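Local coordinates for hydrogenase expression/formation protein (HypB) (Archaeoglobus fulgidus, PDB 2WSM) that binds GTP and probably hydrolyses it, and probably binds nickel and zinc, as a hydrogenase maturation factor that dimerizes in a GTP-dependent way, at residues A18-R22 with D127-R133; K59-G65 with I81-I86. One frame throughout, in Å; residues are numbered along the deposited sequence.

Interaction 1: residues A18-R22 with D127-R133; sequences AEKNR and DLGENYR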
loop_
_atom_site.group_PDB
_atom_site.type_symbol
_atom_site.label_atom_id
_atom_site.label_comp_id
_atom_site.label_asym_id
_atom_site.label_seq_id
_atom_site.Cartn_x
_atom_site.Cartn_y
_atom_site.Cartn_z
ATOM N N ALA A 18 -6.697 14.182 -9.398
ATOM C CA ALA A 18 -6.197 13.249 -10.407
ATOM C C ALA A 18 -6.747 13.562 -11.797
ATOM O O ALA A 18 -6.031 13.463 -12.796
ATOM C CB ALA A 18 -6.517 11.822 -10.019
ATOM N N GLU A 19 -8.021 13.935 -11.851
ATOM C CA GLU A 19 -8.671 14.298 -13.103
ATOM C C GLU A 19 -8.072 15.584 -13.650
ATOM O O GLU A 19 -7.877 15.723 -14.860
ATOM C CB GLU A 19 -10.179 14.474 -12.894
ATOM C CG GLU A 19 -10.912 15.084 -14.093
ATOM C CD GLU A 19 -12.320 15.583 -13.750
ATOM O OE1 GLU A 19 -12.649 15.709 -12.545
ATOM O OE2 GLU A 19 -13.097 15.861 -14.692
ATOM N N LYS A 20 -7.774 16.523 -12.756
ATOM C CA LYS A 20 -7.166 17.787 -13.170
ATOM C C LYS A 20 -5.751 17.580 -13.708
ATOM O O LYS A 20 -5.361 18.191 -14.711
ATOM C CB LYS A 20 -7.153 18.794 -12.018
ATOM C CG LYS A 20 -8.529 19.284 -11.606
ATOM C CD LYS A 20 -8.500 19.840 -10.194
ATOM C CE LYS A 20 -7.981 21.269 -10.163
ATOM N NZ LYS A 20 -9.086 22.257 -10.346
ATOM N N ASN A 21 -4.989 16.715 -13.044
ATOM C CA ASN A 21 -3.643 16.401 -13.498
ATOM C C ASN A 21 -3.695 15.770 -14.881
ATOM O O ASN A 21 -2.885 16.094 -15.756
ATOM C CB ASN A 21 -2.915 15.493 -12.502
ATOM C CG ASN A 21 -2.638 16.186 -11.171
ATOM O OD1 ASN A 21 -2.788 17.404 -11.047
ATOM N ND2 ASN A 21 -2.242 15.407 -10.168
ATOM N N ARG A 22 -4.670 14.888 -15.077
ATOM C CA ARG A 22 -4.844 14.188 -16.348
ATOM C C ARG A 22 -5.224 15.158 -17.473
ATOM O O ARG A 22 -4.652 15.118 -18.562
ATOM C CB ARG A 22 -5.884 13.072 -16.199
ATOM C CG ARG A 22 -6.054 12.194 -17.425
ATOM C CD ARG A 22 -6.784 10.885 -17.093
ATOM N NE ARG A 22 -5.907 9.917 -16.432
ATOM C CZ ARG A 22 -5.950 9.617 -15.134
ATOM N NH1 ARG A 22 -6.838 10.199 -14.342
ATOM N NH2 ARG A 22 -5.106 8.727 -14.630
ATOM N N ASP A 127 -4.409 7.251 -7.794
ATOM C CA ASP A 127 -4.302 7.744 -9.156
ATOM C C ASP A 127 -3.571 9.091 -9.138
ATOM O O ASP A 127 -3.993 10.019 -8.464
ATOM C CB ASP A 127 -5.710 7.907 -9.741
ATOM C CG ASP A 127 -5.706 8.218 -11.223
ATOM O OD1 ASP A 127 -6.794 8.506 -11.755
ATOM O OD2 ASP A 127 -4.632 8.171 -11.860
ATOM N N LEU A 128 -2.468 9.194 -9.866
ATOM C CA LEU A 128 -1.743 10.455 -9.936
ATOM C C LEU A 128 -2.250 11.311 -11.094
ATOM O O LEU A 128 -1.993 12.515 -11.148
ATOM C CB LEU A 128 -0.238 10.201 -10.090
ATOM C CG LEU A 128 0.414 9.333 -9.007
ATOM C CD1 LEU A 128 1.919 9.263 -9.204
ATOM C CD2 LEU A 128 0.073 9.859 -7.616
ATOM N N GLY A 129 -2.972 10.678 -12.016
ATOM C CA GLY A 129 -3.425 11.330 -13.227
ATOM C C GLY A 129 -2.563 10.892 -14.390
ATOM O O GLY A 129 -2.609 11.475 -15.474
ATOM N N GLU A 130 -1.778 9.845 -14.154
ATOM C CA GLU A 130 -0.810 9.348 -15.125
ATOM C C GLU A 130 -1.423 8.598 -16.316
ATOM O O GLU A 130 -2.536 8.086 -16.244
ATOM C CB GLU A 130 0.213 8.449 -14.421
ATOM C CG GLU A 130 -0.325 7.107 -13.982
ATOM C CD GLU A 130 -0.961 7.130 -12.599
ATOM O OE1 GLU A 130 -0.980 6.073 -11.944
ATOM O OE2 GLU A 130 -1.447 8.188 -12.160
ATOM N N ASN A 131 -0.670 8.547 -17.408
ATOM C CA ASN A 131 -1.025 7.771 -18.595
ATOM C C ASN A 131 -0.743 6.264 -18.448
ATOM O O ASN A 131 -1.528 5.430 -18.899
ATOM C CB ASN A 131 -0.271 8.302 -19.826
ATOM C CG ASN A 131 -0.515 9.780 -20.077
ATOM O OD1 ASN A 131 -0.203 10.633 -19.240
ATOM N ND2 ASN A 131 -1.064 10.094 -21.247
ATOM N N TYR A 132 0.388 5.920 -17.840
ATOM C CA TYR A 132 0.790 4.524 -17.691
ATOM C C TYR A 132 1.427 4.221 -16.341
ATOM O O TYR A 132 2.059 5.072 -15.727
ATOM C CB TYR A 132 1.753 4.114 -18.812
ATOM C CG TYR A 132 1.151 4.296 -20.178
ATOM C CD1 TYR A 132 1.272 5.507 -20.852
ATOM C CD2 TYR A 132 0.439 3.269 -20.785
ATOM C CE1 TYR A 132 0.706 5.688 -22.097
ATOM C CE2 TYR A 132 -0.134 3.438 -22.033
ATOM C CZ TYR A 132 0.003 4.653 -22.681
ATOM O OH TYR A 132 -0.555 4.835 -23.923
ATOM N N ARG A 133 1.260 2.985 -15.898
ATOM C CA ARG A 133 1.836 2.527 -14.649
ATOM C C ARG A 133 2.892 1.468 -14.938
ATOM O O ARG A 133 2.640 0.496 -15.650
ATOM C CB ARG A 133 0.745 1.938 -13.756
ATOM C CG ARG A 133 -0.102 2.970 -13.018
ATOM C CD ARG A 133 -1.600 2.726 -13.218
ATOM N NE ARG A 133 -2.068 3.469 -14.390
ATOM C CZ ARG A 133 -2.835 4.556 -14.338
ATOM N NH1 ARG A 133 -3.264 5.023 -13.171
ATOM N NH2 ARG A 133 -3.190 5.166 -15.460
HETATM O O HOH W 1 -4.312 9.221 -18.295
#

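Interaction 2: residues K59-G65 with I81-I86; sequences KIGAMLG and IKAEAI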
loop_
_atom_site.group_PDB
_atom_site.type_symbol
_atom_site.label_atom_id
_atom_site.label_comp_id
_atom_site.label_asym_id
_atom_site.label_seq_id
_atom_site.Cartn_x
_atom_site.Cartn_y
_atom_site.Cartn_z
ATOM N N LYS A 59 12.052 15.359 -25.130
ATOM C CA LYS A 59 12.144 16.221 -23.955
ATOM C C LYS A 59 11.553 15.542 -22.717
ATOM O O LYS A 59 10.350 15.299 -22.643
ATOM C CB LYS A 59 11.447 17.561 -24.209
ATOM C CG LYS A 59 11.583 18.561 -23.072
ATOM C CD LYS A 59 12.993 19.144 -23.012
ATOM C CE LYS A 59 13.057 20.360 -22.089
ATOM N NZ LYS A 59 12.922 19.981 -20.652
ATOM N N ILE A 60 12.407 15.255 -21.741
ATOM C CA ILE A 60 12.015 14.465 -20.578
ATOM C C ILE A 60 12.061 15.254 -19.276
ATOM O O ILE A 60 13.026 15.975 -19.005
ATOM C CB ILE A 60 12.935 13.236 -20.425
ATOM C CG1 ILE A 60 12.788 12.311 -21.630
ATOM C CG2 ILE A 60 12.635 12.489 -19.131
ATOM C CD1 ILE A 60 13.876 11.254 -21.727
ATOM N N GLY A 61 11.012 15.105 -18.470
ATOM C CA GLY A 61 11.004 15.618 -17.116
ATOM C C GLY A 61 11.063 14.459 -16.132
ATOM O O GLY A 61 10.636 13.344 -16.439
ATOM N N ALA A 62 11.592 14.723 -14.942
ATOM C CA ALA A 62 11.675 13.704 -13.909
ATOM C C ALA A 62 11.210 14.234 -12.557
ATOM O O ALA A 62 11.682 15.264 -12.085
ATOM C CB ALA A 62 13.095 13.172 -13.809
ATOM N N MET A 63 10.272 13.521 -11.950
ATOM C CA MET A 63 9.830 13.803 -10.594
ATOM C C MET A 63 10.225 12.635 -9.700
ATOM O O MET A 63 9.706 11.525 -9.841
ATOM C CB MET A 63 8.318 14.021 -10.563
ATOM C CG MET A 63 7.866 15.186 -11.443
ATOM S SD MET A 63 6.121 15.602 -11.271
ATOM C CE MET A 63 6.081 16.136 -9.562
ATOM N N LEU A 64 11.157 12.886 -8.786
ATOM C CA LEU A 64 11.724 11.820 -7.968
ATOM C C LEU A 64 11.106 11.776 -6.581
ATOM O O LEU A 64 11.400 12.618 -5.735
ATOM C CB LEU A 64 13.242 11.973 -7.868
ATOM C CG LEU A 64 14.005 11.996 -9.191
ATOM C CD1 LEU A 64 15.488 12.154 -8.937
ATOM C CD2 LEU A 64 13.725 10.728 -10.027
ATOM N N GLY A 65 10.263 10.773 -6.357
ATOM C CA GLY A 65 9.577 10.595 -5.094
ATOM C C GLY A 65 10.262 9.666 -4.108
ATOM O O GLY A 65 9.787 9.506 -2.987
ATOM N N ILE A 81 18.097 18.310 -18.201
ATOM C CA ILE A 81 16.750 17.833 -17.912
ATOM C C ILE A 81 16.169 18.532 -16.689
ATOM O O ILE A 81 16.854 18.723 -15.684
ATOM C CB ILE A 81 16.750 16.300 -17.688
ATOM C CG1 ILE A 81 16.498 15.572 -19.006
ATOM C CG2 ILE A 81 15.712 15.887 -16.654
ATOM C CD1 ILE A 81 17.549 15.824 -20.046
ATOM N N LYS A 82 14.905 18.929 -16.780
ATOM C CA LYS A 82 14.198 19.434 -15.614
ATOM C C LYS A 82 13.958 18.276 -14.648
ATOM O O LYS A 82 13.456 17.222 -15.041
ATOM C CB LYS A 82 12.870 20.060 -16.026
ATOM C CG LYS A 82 12.995 21.195 -17.033
ATOM C CD LYS A 82 11.625 21.741 -17.425
ATOM C CE LYS A 82 11.748 22.989 -18.292
ATOM N NZ LYS A 82 12.474 22.714 -19.566
ATOM N N ALA A 83 14.323 18.470 -13.386
ATOM C CA ALA A 83 14.172 17.426 -12.383
ATOM C C ALA A 83 13.938 18.028 -11.010
ATOM O O ALA A 83 14.331 19.165 -10.744
ATOM C CB ALA A 83 15.394 16.538 -12.359
ATOM N N GLU A 84 13.302 17.266 -10.130
ATOM C CA GLU A 84 13.089 17.742 -8.771
ATOM C C GLU A 84 12.619 16.651 -7.822
ATOM O O GLU A 84 11.884 15.738 -8.213
ATOM C CB GLU A 84 12.097 18.903 -8.761
ATOM C CG GLU A 84 10.706 18.526 -9.201
ATOM C CD GLU A 84 9.755 19.692 -9.114
ATOM O OE1 GLU A 84 10.228 20.846 -9.227
ATOM O OE2 GLU A 84 8.540 19.455 -8.925
ATOM N N ALA A 85 13.074 16.752 -6.577
ATOM C CA ALA A 85 12.604 15.891 -5.515
ATOM C C ALA A 85 11.165 16.261 -5.209
ATOM O O ALA A 85 10.814 17.435 -5.166
ATOM C CB ALA A 85 13.469 16.055 -4.266
ATOM N N ILE A 86 10.326 15.250 -5.028
ATOM C CA ILE A 86 8.980 15.466 -4.531
ATOM C C ILE A 86 9.040 15.316 -3.026
ATOM O O ILE A 86 9.599 14.340 -2.523
ATOM C CB ILE A 86 7.997 14.430 -5.097
ATOM C CG1 ILE A 86 7.960 14.513 -6.623
ATOM C CG2 ILE A 86 6.596 14.632 -4.509
ATOM C CD1 ILE A 86 7.641 13.198 -7.286
HETATM O O HOH W 2 12.026 12.962 -2.750
#

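Interaction 1: residues A18-R22 with D127-R133
A18 and G129 bring the two backbones closest, their CA atoms 4.4 Å apart, where one turn of helix 12-28 lies against the bend that leads into strand 132-138. G129 has a positive phi, and its bare CA sits 3.4 Å from A18 O, a place with no room for a CB. R22 takes hold of D127 end-on with two nitrogens. R22 NH2 donates to the syn lone pair of D127 OD2 at 2.9 Å, and R22 NH1 reaches D127 OD1 on its syn side at 3.1 Å, somewhat out of the carboxylate plane; the two flat groups are turned 32° against each other. The R22 chain leaves the helix with CG anti to the backbone N and bends at chi3 (-77°), which lays one guanidinium face over G129 CA. R22 NH2 has a second acceptor, E130 O, at 3.1 Å. D127 OD2 also accepts from G129 N, which comes from above the carboxylate plane and closes an Asx turn, so the residue that binds the helix also shapes the bend. R133 and E130 extend the salt-bridge network: R133 NH1 meets E130 OE1 at 2.8 Å. R22 NH2 and R133 NH2 come near each other, like charges that the carboxylates of D127 and E130 probably offset. One residue earlier on the helix, N21 ND2 gives an almost straight bond to L128 O (3.1 Å, 164°) with the acceptor in its amide plane, and also bonds to A96 O. The N-terminal helix is thereby held to the loop that leads into strand 132-138, an inner strand of the sheet, with A18 and N21 packing on helix 96-100 while N131 and Y132 pair with strand 31-37.

Interaction 2: residues K59-G65 with I81-I86
Strands 60-64 and 82-85 run side by side in parallel, 7° apart, with A62 facing A83 and L64 facing A85. A62 and L64 use both their N-H and C=O groups across the gap: A62 N bonds to K82 O, E84 N to A62 O, L64 N to E84 O, and I86 N to L64 O at 2.9 Å. Following M63 outward, its CB presses on I86 CD1 at 3.4 Å, a tight carbon contact. CG stands anti to the carbonyl carbon (chi1 -60°) and leads on to SD; the bend at chi3 (64°) then swings M63 CE back, 3.8 Å from I86 CG1 and 4.2 Å from E84 OE2. The M63 and I86 side chains cross at about a right angle. At the other end K59 NZ and K82 NZ come within 3.0 Å, two like charges probably eased by D108, which forms a salt bridge with K82 and a long, weak ion pair with K59. This is the strand pair of a beta-alpha-beta unit: L64, A83 and A85 touch its helix 70-77, I60 and I81 meet helix 43-54, and strand 111-118 pairs with 60-64 along its other edge.

In the fold
Both contacts reach the same seven-stranded parallel sheet of the nucleotide-binding domain, whose strand order, 3-2-4-1-5-6-7, puts 82-85 and 60-64 at one edge and 132-138 beyond 111-118 and 31-37. Their centres lie about 16 Å apart, and their nearest atoms come to about 7 Å without touching. Along the chain, helix 12-28 comes first, then both strands of interaction 2, and finally residues 127-133. Interaction 2 is thus a local link between successive strands of the sheet, whereas interaction 1 spans 105 residues to fasten the N-terminal helix onto the GTPase core. Interaction 2 completes one edge of the sheet, in a fold that probably carries a P-loop.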